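Local coordinates for protein endonuclease 2 (Arabidopsis thaliana, PDB 4CXO) that cleaves RNA and single-stranded DNA, and less efficiently double-stranded DNA, endonucleolytically to 5'-phosphorylated products with the help of three divalent metal ions, at residues Cys10-Thr15 with Asp179-Asn184. Sequence-based numbering, arbitrary orientation.
With NAG (2-acetamido-2-deoxy-beta-D-glucopyranose), chain D.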
loop_
_atom_site.group_PDB
_atom_site.type_symbol
_atom_site.label_atom_id
_atom_site.label_comp_id
_atom_site.label_asym_id
_atom_site.label_seq_id
_atom_site.Cartn_x
_atom_site.Cartn_y
_atom_site.Cartn_z
ATOM N N CYS A 10 -6.657 5.695 0.618
ATOM C CA CYS A 10 -7.270 6.601 -0.383
ATOM C C CYS A 10 -8.058 7.742 0.257
ATOM O O CYS A 10 -8.108 8.841 -0.293
ATOM C CB CYS A 10 -8.088 5.808 -1.377
ATOM S SG CYS A 10 -6.983 4.968 -2.524
ATOM N N LYS A 11 -8.641 7.494 1.429
ATOM C CA LYS A 11 -9.338 8.539 2.178
ATOM C C LYS A 11 -8.375 9.600 2.660
ATOM O O LYS A 11 -8.657 10.793 2.553
ATOM C CB LYS A 11 -10.154 7.966 3.350
ATOM C CG LYS A 11 -11.439 7.267 2.902
ATOM C CD LYS A 11 -12.121 6.526 4.042
ATOM C CE LYS A 11 -13.391 5.825 3.581
ATOM N NZ LYS A 11 -14.513 6.785 3.455
ATOM N N ILE A 12 -7.239 9.172 3.191
ATOM C CA ILE A 12 -6.218 10.115 3.606
ATOM C C ILE A 12 -5.732 10.934 2.415
ATOM O O ILE A 12 -5.615 12.155 2.490
ATOM C CB ILE A 12 -5.034 9.384 4.266
ATOM C CG1 ILE A 12 -5.465 8.833 5.625
ATOM C CG2 ILE A 12 -3.879 10.338 4.454
ATOM C CD1 ILE A 12 -4.459 7.908 6.259
ATOM N N ALA A 13 -5.479 10.252 1.312
ATOM C CA ALA A 13 -4.988 10.883 0.123
ATOM C C ALA A 13 -5.973 11.904 -0.413
ATOM O O ALA A 13 -5.579 13.000 -0.780
ATOM C CB ALA A 13 -4.697 9.835 -0.935
ATOM N N GLN A 14 -7.253 11.542 -0.466
ATOM C CA GLN A 14 -8.265 12.393 -1.091
ATOM C C GLN A 14 -8.259 13.786 -0.474
ATOM O O GLN A 14 -8.341 14.789 -1.184
ATOM C CB GLN A 14 -9.664 11.758 -0.950
ATOM C CG GLN A 14 -10.770 12.503 -1.691
ATOM C CD GLN A 14 -11.151 11.873 -3.025
ATOM O OE1 GLN A 14 -11.536 10.703 -3.085
ATOM N NE2 GLN A 14 -11.095 12.662 -4.095
ATOM N N THR A 15 -8.130 13.858 0.847
ATOM C CA THR A 15 -8.177 15.142 1.536
ATOM C C THR A 15 -6.882 15.947 1.468
ATOM O O THR A 15 -6.849 17.065 1.951
ATOM C CB THR A 15 -8.607 14.985 3.011
ATOM O OG1 THR A 15 -7.684 14.147 3.713
ATOM C CG2 THR A 15 -9.996 14.377 3.079
ATOM N N ASP A 179 -9.572 9.251 10.869
ATOM C CA ASP A 179 -9.529 10.506 11.593
ATOM C C ASP A 179 -8.332 10.591 12.530
ATOM O O ASP A 179 -7.670 11.617 12.607
ATOM C CB ASP A 179 -10.822 10.728 12.381
ATOM C CG ASP A 179 -12.003 11.080 11.491
ATOM O OD1 ASP A 179 -11.783 11.390 10.297
ATOM O OD2 ASP A 179 -13.166 11.035 11.991
ATOM N N ALA A 180 -8.035 9.503 13.223
ATOM C CA ALA A 180 -6.902 9.492 14.149
ATOM C C ALA A 180 -5.557 9.588 13.404
ATOM O O ALA A 180 -4.627 10.226 13.869
ATOM C CB ALA A 180 -6.948 8.251 15.016
ATOM N N LEU A 181 -5.473 8.958 12.236
ATOM C CA LEU A 181 -4.283 9.058 11.415
ATOM C C LEU A 181 -4.136 10.480 10.912
ATOM O O LEU A 181 -3.054 11.041 10.989
ATOM C CB LEU A 181 -4.326 8.064 10.261
ATOM C CG LEU A 181 -4.165 6.600 10.682
ATOM C CD1 LEU A 181 -4.585 5.664 9.560
ATOM C CD2 LEU A 181 -2.730 6.316 11.069
ATOM N N LYS A 182 -5.226 11.075 10.425
ATOM C CA LYS A 182 -5.160 12.450 9.945
ATOM C C LYS A 182 -4.718 13.425 11.037
ATOM O O LYS A 182 -3.943 14.340 10.773
ATOM C CB LYS A 182 -6.500 12.885 9.376
ATOM C CG LYS A 182 -6.830 12.280 8.032
ATOM C CD LYS A 182 -8.148 12.866 7.557
ATOM C CE LYS A 182 -8.683 12.208 6.308
ATOM N NZ LYS A 182 -10.078 12.675 6.038
ATOM N N LYS A 183 -5.203 13.236 12.257
ATOM C CA LYS A 183 -4.801 14.103 13.367
ATOM C C LYS A 183 -3.326 13.979 13.656
ATOM O O LYS A 183 -2.664 14.983 13.904
ATOM C CB LYS A 183 -5.575 13.783 14.645
ATOM C CG LYS A 183 -7.013 14.254 14.622
ATOM C CD LYS A 183 -7.688 14.034 15.976
ATOM N N ASN A 184 -2.812 12.748 13.632
ATOM C CA ASN A 184 -1.393 12.540 13.879
ATOM C C ASN A 184 -0.524 13.080 12.762
ATOM O O ASN A 184 0.540 13.602 13.022
ATOM C CB ASN A 184 -1.074 11.081 14.191
ATOM C CG ASN A 184 -1.434 10.711 15.616
ATOM O OD1 ASN A 184 -1.859 11.564 16.409
ATOM N ND2 ASN A 184 -1.271 9.443 15.950
HETATM C C1 NAG D . -1.549 8.975 17.291
HETATM C C2 NAG D . -1.672 7.462 17.378
HETATM C C3 NAG D . -1.893 7.029 18.820
HETATM C C4 NAG D . -0.776 7.619 19.675
HETATM C C5 NAG D . -0.656 9.128 19.439
HETATM C C6 NAG D . 0.483 9.768 20.220
HETATM C C7 NAG D . -2.618 6.681 15.268
HETATM C C8 NAG D . -3.855 6.188 14.563
HETATM N N2 NAG D . -2.765 6.991 16.560
HETATM O O3 NAG D . -1.942 5.616 18.902
HETATM O O4 NAG D . -1.112 7.399 21.032
HETATM O O5 NAG D . -0.454 9.415 18.068
HETATM O O6 NAG D . 1.702 9.190 19.805
HETATM O O7 NAG D . -1.532 6.792 14.667
HETATM O O HOH W 1 -11.273 11.379 3.497
#
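Ile12 and Lys182 bring helices 3-14 and 174-187 together in the largely helical fold of the S1/P1 nuclease family; the two short helical segments cross at -46° with their axes 10.4 Å apart. On the buried side, Ile12 CD1 meets Leu181 CD1 at 4.0 Å, the two side chains lying roughly perpendicular. Ile12 also touches Ile185 one turn further along, and Leu181 packs on Tyr244 of helix 233-262. Lys182 closes the outer side. With its CG anti to the carbonyl carbon (chi1 -74°) and the chain extended beyond it, its aliphatic part runs past Ile12 and reaches Thr15, where Lys182 CE lies 3.4 Å from Thr15 OG1. Thr15 OG1 turns back on the preceding turn and donates to Ile12 O at 3.1 Å, from above the carbonyl plane. Lys11 instead sends its ammonium to Glu175, a salt bridge joining the same two helices. Behind Leu181, NAG C8, the acetamido methyl of the glycan on Asn184, rests 3.7 Å from Leu181 CD2. The Lys182 ammonium reaches helix 3-14 through a water that accepts from Lys182 NZ at 3.1 Å and donates to Lys11 O at 2.8 Å.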